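Local coordinates for protein Cas13d (uncultured Ruminococcus sp, PDB 6IV9) that binds CRISPR RNA in a binary complex and, with its two HEPN domains dictating both reactions, probably matures that guide and cleaves target RNA, at residues A[544-547]-A[553-556]; A[305-310]-A[499-504]; A[152-157]-A[760-765]. The protein carries 2 engineered substitutions. All coordinates share one frame; numbering follows the deposited sequence.

Contact 1 (A[544-547]-A[553-556]); sequences CELT and FNDS
Leu546 reaches across to a short 3-10 turn and rests one methyl between two of its residues, Phe553 and Asn554. That methyl, CD1, lies 3.7 Å from Phe553 CB and 3.8 Å from Asn554 OD1, and Leu546 gives up the largest surface of any residue in the contact. With CG beside its backbone N and anti to the carbonyl carbon (chi1 -74°), the branched end is carried over toward the turn, where leucine suits the place because it fills a buried spot with carbon alone. Phe553 answers with its CB; the two side chains cross at about a right angle, and the Phe553 ring leads away, meeting Phe525 of helix 511-535 and standing edge-to-face with Tyr304. The residue thus has two jobs, its stem facing Leu546 and its ring facing the helices. Asn554, more open to solvent, slides past Leu546 in the opposite direction and lets its amide end come close. No hydrogen bond links the two segments, so the meeting is one of van der Waals contact. The turn itself is held from within: Phe553 O accepts from Ser556 N at 3.1 Å and from Ser556 OG at 2.7 Å. The hydroxyl approaches at 120° to the C=O, a little out of the carbonyl plane, which fixes its rotation, and a small serine can make this bond without leaving its buried place. Leu546 also touches Phe160 of helix 152-160, and the backbone O of Leu546 accepts from Lys551 NZ. The whole is an irregular helix-to-helix connection folded back on a small hydrophobic cluster, with a 3-10 turn leading into helix 556-570.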
loop_
_atom_site.group_PDB
_atom_site.type_symbol
_atom_site.label_atom_id
_atom_site.label_comp_id
_atom_site.label_asym_id
_atom_site.label_seq_id
_atom_site.Cartn_x
_atom_site.Cartn_y
_atom_site.Cartn_z
ATOM N N CYS A 544 -12.355 8.080 27.931
ATOM C CA CYS A 544 -12.027 8.006 26.490
ATOM C C CYS A 544 -13.258 7.524 25.734
ATOM O O CYS A 544 -13.167 6.523 25.078
ATOM C CB CYS A 544 -10.833 7.102 26.234
ATOM S SG CYS A 544 -10.983 5.488 27.024
ATOM N N GLU A 545 -14.358 8.250 25.848
ATOM C CA GLU A 545 -15.583 7.867 25.127
ATOM C C GLU A 545 -15.517 8.519 23.749
ATOM O O GLU A 545 -15.543 9.708 23.662
ATOM C CB GLU A 545 -16.813 8.322 25.904
ATOM C CG GLU A 545 -18.107 7.995 25.206
ATOM C CD GLU A 545 -19.363 8.162 26.047
ATOM O OE1 GLU A 545 -20.092 7.180 26.212
ATOM O OE2 GLU A 545 -19.598 9.272 26.537
ATOM N N LEU A 546 -15.390 7.712 22.717
ATOM C CA LEU A 546 -15.318 8.262 21.356
ATOM C C LEU A 546 -16.686 8.820 21.000
ATOM O O LEU A 546 -17.654 8.237 21.401
ATOM C CB LEU A 546 -14.935 7.126 20.413
ATOM C CG LEU A 546 -13.475 6.706 20.495
ATOM C CD1 LEU A 546 -13.283 5.328 19.919
ATOM C CD2 LEU A 546 -12.592 7.714 19.798
ATOM N N THR A 547 -16.711 9.872 20.188
ATOM C CA THR A 547 -17.961 10.508 19.708
ATOM C C THR A 547 -18.652 9.573 18.713
ATOM O O THR A 547 -18.010 8.678 18.215
ATOM C CB THR A 547 -17.745 11.940 19.228
ATOM O OG1 THR A 547 -16.793 11.933 18.177
ATOM C CG2 THR A 547 -17.268 12.847 20.334
ATOM N N PHE A 553 -14.117 2.408 16.321
ATOM C CA PHE A 553 -12.761 2.249 16.913
ATOM C C PHE A 553 -12.790 1.488 18.235
ATOM O O PHE A 553 -11.799 0.944 18.652
ATOM C CB PHE A 553 -12.024 3.578 16.957
ATOM C CG PHE A 553 -11.603 3.987 15.583
ATOM C CD1 PHE A 553 -10.576 3.324 14.950
ATOM C CD2 PHE A 553 -12.283 4.965 14.896
ATOM C CE1 PHE A 553 -10.205 3.676 13.671
ATOM C CE2 PHE A 553 -11.905 5.317 13.618
ATOM C CZ PHE A 553 -10.870 4.667 13.011
ATOM N N ASN A 554 -13.965 1.369 18.835
ATOM C CA ASN A 554 -14.090 0.558 20.071
ATOM C C ASN A 554 -13.829 -0.915 19.730
ATOM O O ASN A 554 -13.512 -1.669 20.624
ATOM C CB ASN A 554 -15.428 0.770 20.768
ATOM C CG ASN A 554 -15.525 2.130 21.415
ATOM O OD1 ASN A 554 -14.609 2.559 22.089
ATOM N ND2 ASN A 554 -16.621 2.816 21.189
ATOM N N ASP A 555 -13.981 -1.286 18.466
ATOM C CA ASP A 555 -13.799 -2.685 18.009
ATOM C C ASP A 555 -12.440 -2.844 17.314
ATOM O O ASP A 555 -12.278 -3.784 16.566
ATOM C CB ASP A 555 -14.958 -3.123 17.120
ATOM C CG ASP A 555 -15.714 -4.317 17.662
ATOM O OD1 ASP A 555 -15.232 -4.932 18.617
ATOM O OD2 ASP A 555 -16.762 -4.630 17.107
ATOM N N SER A 556 -11.498 -1.976 17.667
ATOM C CA SER A 556 -10.163 -1.897 17.029
ATOM C C SER A 556 -9.432 -3.224 17.147
ATOM O O SER A 556 -8.765 -3.612 16.210
ATOM C CB SER A 556 -9.352 -0.773 17.559
ATOM O OG SER A 556 -9.783 0.428 16.999
#

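Contact 2 (A[305-310]-A[499-504]); sequences SFINNI and SKMIYM
Phe306 meets Met501 through an unusually placed ring: CG sits between the backbone N and the carbonyl carbon, chi1 90°, a setting that helical residues seldom adopt, and one turned well past the usual +60°. It brings the far end of the ring toward helix 497-505, although the first bond of the side chain points neither at that helix nor away from it. There CZ lies 3.5 Å from Met501 SD, and CE2 is next at 3.9 Å. The sulfur stands 4.6 Å from the centroid of the Phe306 ring and 58° off its normal, an oblique Met-aromatic contact. Met501 reaches it with a nearly straight chain as far as the sulfur, CG being anti to the backbone N (chi1 179°); the bend comes only beyond, at the last torsion. An unbranched, flexible methionine suits this post, since it can cross the space between two backbones and offer a large, polarisable atom at its end. Ile307 adds a looser touch, its CB 4.3 Å from the same SD, so one sulfur serves two neighbours on the short helical turn. That weakly bonded turn has backbone bonds of its own: Phe306 O accepts from Asn309 N and from Ile310 N, both at 3.0 Å. Arg315 NH1 further ties down the carbonyls of Ile307 and Ile310. Other helices complete the buried setting, with Ile283 of helix 267-291 against Met501 and Leu318 of helix 312-330 against Ile307. All three touching side chains are buried. With no hydrogen bond between the segments, the attraction is probably dispersion, with a modest sulfur-aromatic term from the obliquely placed Met501.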
loop_
_atom_site.group_PDB
_atom_site.type_symbol
_atom_site.label_atom_id
_atom_site.label_comp_id
_atom_site.label_asym_id
_atom_site.label_seq_id
_atom_site.Cartn_x
_atom_site.Cartn_y
_atom_site.Cartn_z
ATOM N N SER A 305 -19.123 4.849 9.832
ATOM C CA SER A 305 -20.465 4.321 10.176
ATOM C C SER A 305 -21.332 4.028 8.949
ATOM O O SER A 305 -22.191 3.193 9.060
ATOM C CB SER A 305 -21.159 5.297 11.066
ATOM O OG SER A 305 -21.353 6.515 10.397
ATOM N N PHE A 306 -21.023 4.625 7.807
ATOM C CA PHE A 306 -21.922 4.569 6.628
ATOM C C PHE A 306 -22.220 3.142 6.177
ATOM O O PHE A 306 -23.344 2.907 5.790
ATOM C CB PHE A 306 -21.420 5.464 5.494
ATOM C CG PHE A 306 -20.483 4.788 4.530
ATOM C CD1 PHE A 306 -20.978 4.004 3.511
ATOM C CD2 PHE A 306 -19.116 4.833 4.711
ATOM C CE1 PHE A 306 -20.133 3.344 2.642
ATOM C CE2 PHE A 306 -18.270 4.167 3.845
ATOM C CZ PHE A 306 -18.778 3.429 2.812
ATOM N N ILE A 307 -21.247 2.245 6.235
ATOM C CA ILE A 307 -21.462 0.883 5.674
ATOM C C ILE A 307 -22.580 0.162 6.417
ATOM O O ILE A 307 -23.190 -0.683 5.811
ATOM C CB ILE A 307 -20.177 0.049 5.563
ATOM C CG1 ILE A 307 -20.339 -1.063 4.530
ATOM C CG2 ILE A 307 -19.741 -0.492 6.903
ATOM C CD1 ILE A 307 -20.676 -0.567 3.162
ATOM N N ASN A 308 -22.750 0.460 7.699
ATOM C CA ASN A 308 -23.803 -0.195 8.514
ATOM C C ASN A 308 -25.117 0.589 8.461
ATOM O O ASN A 308 -26.085 0.072 8.943
ATOM C CB ASN A 308 -23.342 -0.371 9.959
ATOM C CG ASN A 308 -22.104 -1.227 10.068
ATOM O OD1 ASN A 308 -22.171 -2.436 9.996
ATOM N ND2 ASN A 308 -20.964 -0.598 10.213
ATOM N N ASN A 309 -25.118 1.781 7.879
ATOM C CA ASN A 309 -26.313 2.658 7.851
ATOM C C ASN A 309 -26.968 2.744 6.474
ATOM O O ASN A 309 -28.122 3.106 6.415
ATOM C CB ASN A 309 -25.951 4.072 8.278
ATOM C CG ASN A 309 -25.584 4.150 9.736
ATOM O OD1 ASN A 309 -25.857 3.232 10.490
ATOM N ND2 ASN A 309 -24.945 5.237 10.123
ATOM N N ILE A 310 -26.260 2.402 5.400
ATOM C CA ILE A 310 -26.840 2.486 4.028
ATOM C C ILE A 310 -27.749 1.284 3.775
ATOM O O ILE A 310 -27.815 0.414 4.612
ATOM C CB ILE A 310 -25.763 2.632 2.936
ATOM C CG1 ILE A 310 -24.719 1.521 3.009
ATOM C CG2 ILE A 310 -25.140 4.010 2.985
ATOM C CD1 ILE A 310 -23.775 1.496 1.845
ATOM N N SER A 499 -14.457 -4.444 7.670
ATOM C CA SER A 499 -13.399 -5.365 7.187
ATOM C C SER A 499 -13.750 -5.852 5.781
ATOM O O SER A 499 -12.895 -5.878 4.950
ATOM C CB SER A 499 -13.252 -6.528 8.118
ATOM O OG SER A 499 -13.023 -6.091 9.429
ATOM N N LYS A 500 -15.005 -6.212 5.571
ATOM C CA LYS A 500 -15.481 -6.693 4.254
ATOM C C LYS A 500 -15.364 -5.561 3.225
ATOM O O LYS A 500 -15.120 -5.837 2.084
ATOM C CB LYS A 500 -16.857 -7.348 4.400
ATOM C CG LYS A 500 -16.840 -8.629 5.212
ATOM C CD LYS A 500 -18.172 -9.340 5.292
ATOM C CE LYS A 500 -19.016 -8.943 6.475
ATOM N NZ LYS A 500 -19.985 -9.997 6.836
ATOM N N MET A 501 -15.595 -4.328 3.656
ATOM C CA MET A 501 -15.489 -3.170 2.746
ATOM C C MET A 501 -14.036 -3.040 2.295
ATOM O O MET A 501 -13.814 -2.793 1.145
ATOM C CB MET A 501 -15.913 -1.886 3.443
ATOM C CG MET A 501 -15.804 -0.692 2.575
ATOM S SD MET A 501 -16.541 0.741 3.342
ATOM C CE MET A 501 -15.397 1.067 4.668
ATOM N N ILE A 502 -13.097 -3.205 3.219
ATOM C CA ILE A 502 -11.652 -3.152 2.861
ATOM C C ILE A 502 -11.331 -4.298 1.900
ATOM O O ILE A 502 -10.653 -4.068 0.934
ATOM C CB ILE A 502 -10.756 -3.152 4.108
ATOM C CG1 ILE A 502 -11.063 -1.950 5.000
ATOM C CG2 ILE A 502 -9.300 -3.216 3.705
ATOM C CD1 ILE A 502 -10.928 -0.623 4.331
ATOM N N TYR A 503 -11.893 -5.476 2.127
ATOM C CA TYR A 503 -11.631 -6.603 1.206
ATOM C C TYR A 503 -12.130 -6.236 -0.194
ATOM O O TYR A 503 -11.479 -6.527 -1.146
ATOM C CB TYR A 503 -12.304 -7.901 1.647
ATOM C CG TYR A 503 -12.169 -8.967 0.596
ATOM C CD1 TYR A 503 -10.986 -9.653 0.438
ATOM C CD2 TYR A 503 -13.181 -9.230 -0.301
ATOM C CE1 TYR A 503 -10.817 -10.597 -0.551
ATOM C CE2 TYR A 503 -13.034 -10.173 -1.299
ATOM C CZ TYR A 503 -11.843 -10.854 -1.431
ATOM O OH TYR A 503 -11.658 -11.769 -2.409
ATOM N N MET A 504 -13.273 -5.571 -0.272
ATOM C CA MET A 504 -13.876 -5.178 -1.567
ATOM C C MET A 504 -12.918 -4.241 -2.316
ATOM O O MET A 504 -12.694 -4.460 -3.463
ATOM C CB MET A 504 -15.214 -4.476 -1.338
ATOM C CG MET A 504 -15.883 -4.031 -2.603
ATOM S SD MET A 504 -15.336 -2.423 -3.173
ATOM C CE MET A 504 -16.088 -1.389 -1.927
#

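Contact 3 (A[152-157]-A[760-765]); sequences KSELEK and KEIIPE
Glu154 OE2 is approached by a charge from its own helix and by a methyl from the facing loop. Lys157 NZ, one turn further along helix 152-160, donates to it at 2.9 Å in a salt bridge, arriving on the syn side and 18° out of the carboxylate plane. From across the contact Ile762 CG2 comes to 3.3 Å of the same oxygen. The Glu154 chain bends at chi2 (-31°), which lays the carboxylate alongside Ile762; the two side chains slide past each other in opposite directions. Ile762, with two branches from CB, keeps one of them against the helix; its CG2 lies beside the backbone N and anti to the carbonyl carbon. The other oxygen, Glu154 OE1, faces Glu761 CB at 3.7 Å. The Glu761 carboxylate leads away, leaving the OE1 atoms of Glu154 and Glu761 5.3 Å apart. The loop follows the long helix 713-760, and this surface patch lies about 5 Å (nearest atoms) from the bound nucleic acid. Here glutamate does mixed work, its carboxylate touching carbon across the contact while pairing with a lysine of its own helix. Lys157 probably offsets its charge, which would lessen repulsion from the Glu761 carboxylate. No hydrogen bond or salt bridge crosses the segments, so what meets is mainly carboxylate oxygen and methyl or methylene carbon, in van der Waals contact at the surface.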
loop_
_atom_site.group_PDB
_atom_site.type_symbol
_atom_site.label_atom_id
_atom_site.label_comp_id
_atom_site.label_asym_id
_atom_site.label_seq_id
_atom_site.Cartn_x
_atom_site.Cartn_y
_atom_site.Cartn_z
ATOM N N LYS A 152 -4.166 19.908 18.781
ATOM C CA LYS A 152 -4.481 18.833 19.748
ATOM C C LYS A 152 -5.839 19.081 20.402
ATOM O O LYS A 152 -6.599 18.163 20.478
ATOM C CB LYS A 152 -3.402 18.818 20.831
ATOM C CG LYS A 152 -3.602 17.862 21.988
ATOM C CD LYS A 152 -2.404 17.857 22.893
ATOM C CE LYS A 152 -2.499 16.930 24.080
ATOM N NZ LYS A 152 -3.548 17.340 25.032
ATOM N N SER A 153 -6.115 20.297 20.852
ATOM C CA SER A 153 -7.412 20.555 21.524
ATOM C C SER A 153 -8.597 20.386 20.572
ATOM O O SER A 153 -9.570 19.796 20.955
ATOM C CB SER A 153 -7.406 21.889 22.180
ATOM O OG SER A 153 -6.490 21.885 23.247
ATOM N N GLU A 154 -8.494 20.926 19.372
ATOM C CA GLU A 154 -9.587 20.791 18.390
ATOM C C GLU A 154 -9.788 19.311 18.064
ATOM O O GLU A 154 -10.906 18.890 17.976
ATOM C CB GLU A 154 -9.209 21.523 17.111
ATOM C CG GLU A 154 -9.716 22.935 17.035
ATOM C CD GLU A 154 -11.023 23.217 17.756
ATOM O OE1 GLU A 154 -12.063 22.822 17.242
ATOM O OE2 GLU A 154 -10.967 23.819 18.837
ATOM N N LEU A 155 -8.706 18.568 17.883
ATOM C CA LEU A 155 -8.818 17.130 17.562
ATOM C C LEU A 155 -9.472 16.362 18.713
ATOM O O LEU A 155 -10.329 15.575 18.445
ATOM C CB LEU A 155 -7.433 16.593 17.219
ATOM C CG LEU A 155 -6.955 16.986 15.827
ATOM C CD1 LEU A 155 -5.477 16.741 15.647
ATOM C CD2 LEU A 155 -7.755 16.253 14.779
ATOM N N GLU A 156 -9.088 16.638 19.954
ATOM C CA GLU A 156 -9.686 15.926 21.108
ATOM C C GLU A 156 -11.184 16.220 21.148
ATOM O O GLU A 156 -11.946 15.315 21.363
ATOM C CB GLU A 156 -9.025 16.373 22.407
ATOM C CG GLU A 156 -7.608 15.870 22.554
ATOM C CD GLU A 156 -6.780 16.496 23.661
ATOM O OE1 GLU A 156 -5.733 15.967 23.942
ATOM O OE2 GLU A 156 -7.193 17.510 24.211
ATOM N N LYS A 157 -11.564 17.464 20.924
ATOM C CA LYS A 157 -13.011 17.781 20.942
ATOM C C LYS A 157 -13.736 17.008 19.835
ATOM O O LYS A 157 -14.759 16.452 20.106
ATOM C CB LYS A 157 -13.217 19.278 20.747
ATOM C CG LYS A 157 -12.747 20.137 21.903
ATOM C CD LYS A 157 -13.281 21.537 21.821
ATOM C CE LYS A 157 -12.231 22.558 21.471
ATOM N NZ LYS A 157 -12.846 23.814 20.994
ATOM N N LYS A 760 -9.585 26.478 10.804
ATOM C CA LYS A 760 -10.694 27.428 10.558
ATOM C C LYS A 760 -11.516 27.596 11.833
ATOM O O LYS A 760 -12.077 28.640 12.011
ATOM C CB LYS A 760 -11.558 27.007 9.373
ATOM C CG LYS A 760 -12.513 28.088 8.908
ATOM C CD LYS A 760 -12.987 27.954 7.496
ATOM C CE LYS A 760 -14.023 28.994 7.150
ATOM N NZ LYS A 760 -14.667 28.706 5.853
ATOM N N GLU A 761 -11.614 26.548 12.635
ATOM C CA GLU A 761 -12.389 26.597 13.894
ATOM C C GLU A 761 -11.668 27.423 14.958
ATOM O O GLU A 761 -12.322 27.803 15.906
ATOM C CB GLU A 761 -12.654 25.191 14.414
ATOM C CG GLU A 761 -13.626 24.419 13.557
ATOM C CD GLU A 761 -14.957 25.106 13.336
ATOM O OE1 GLU A 761 -15.508 25.628 14.307
ATOM O OE2 GLU A 761 -15.430 25.120 12.198
ATOM N N ILE A 762 -10.362 27.633 14.838
ATOM C CA ILE A 762 -9.645 28.340 15.934
ATOM C C ILE A 762 -8.950 29.621 15.468
ATOM O O ILE A 762 -8.529 30.374 16.332
ATOM C CB ILE A 762 -8.689 27.363 16.631
ATOM C CG1 ILE A 762 -7.633 26.828 15.670
ATOM C CG2 ILE A 762 -9.473 26.233 17.248
ATOM C CD1 ILE A 762 -6.488 26.170 16.358
ATOM N N ILE A 763 -8.833 29.843 14.165
ATOM C CA ILE A 763 -8.185 31.085 13.665
ATOM C C ILE A 763 -9.277 32.004 13.115
ATOM O O ILE A 763 -9.822 31.718 12.071
ATOM C CB ILE A 763 -7.131 30.770 12.589
ATOM C CG1 ILE A 763 -6.197 29.637 13.004
ATOM C CG2 ILE A 763 -6.367 32.014 12.205
ATOM C CD1 ILE A 763 -5.249 30.008 14.091
ATOM N N PRO A 764 -9.550 33.148 13.770
ATOM C CA PRO A 764 -10.581 34.085 13.338
ATOM C C PRO A 764 -10.303 34.622 11.933
ATOM O O PRO A 764 -11.194 34.765 11.183
ATOM C CB PRO A 764 -10.441 35.234 14.341
ATOM C CG PRO A 764 -9.901 34.564 15.565
ATOM C CD PRO A 764 -8.911 33.572 15.002
ATOM N N GLU A 765 -9.030 34.771 11.601
ATOM C CA GLU A 765 -8.585 35.326 10.298
ATOM C C GLU A 765 -9.034 34.454 9.117
ATOM O O GLU A 765 -9.062 34.963 8.015
ATOM C CB GLU A 765 -7.073 35.515 10.310
ATOM C CG GLU A 765 -6.617 36.689 11.144
ATOM C CD GLU A 765 -6.550 36.431 12.635
ATOM O OE1 GLU A 765 -6.766 35.306 13.044
ATOM O OE2 GLU A 765 -6.282 37.374 13.377
#

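Overall arrangement
From the N terminus, helix 152-160 supplies the first half of contact 3, whose loop closes only at 760-765, just beyond helix 713-760. Inside that span contact 2 opens at 305-310 and closes at 499-504, joining two short helices; contact 1 follows in series, closing a tight loop within the connection between helices 511-535 and 556-570. Contacts 1 and 2 are thus both nested in contact 3, and none cross. Centres of contacts 1 and 2 lie about 17 Å apart, those of 1 and 3 about 21 Å. Helix 152-160 links contacts 1 and 3, since its Phe160 packs on Leu546, whereas contacts 2 and 3 are far apart.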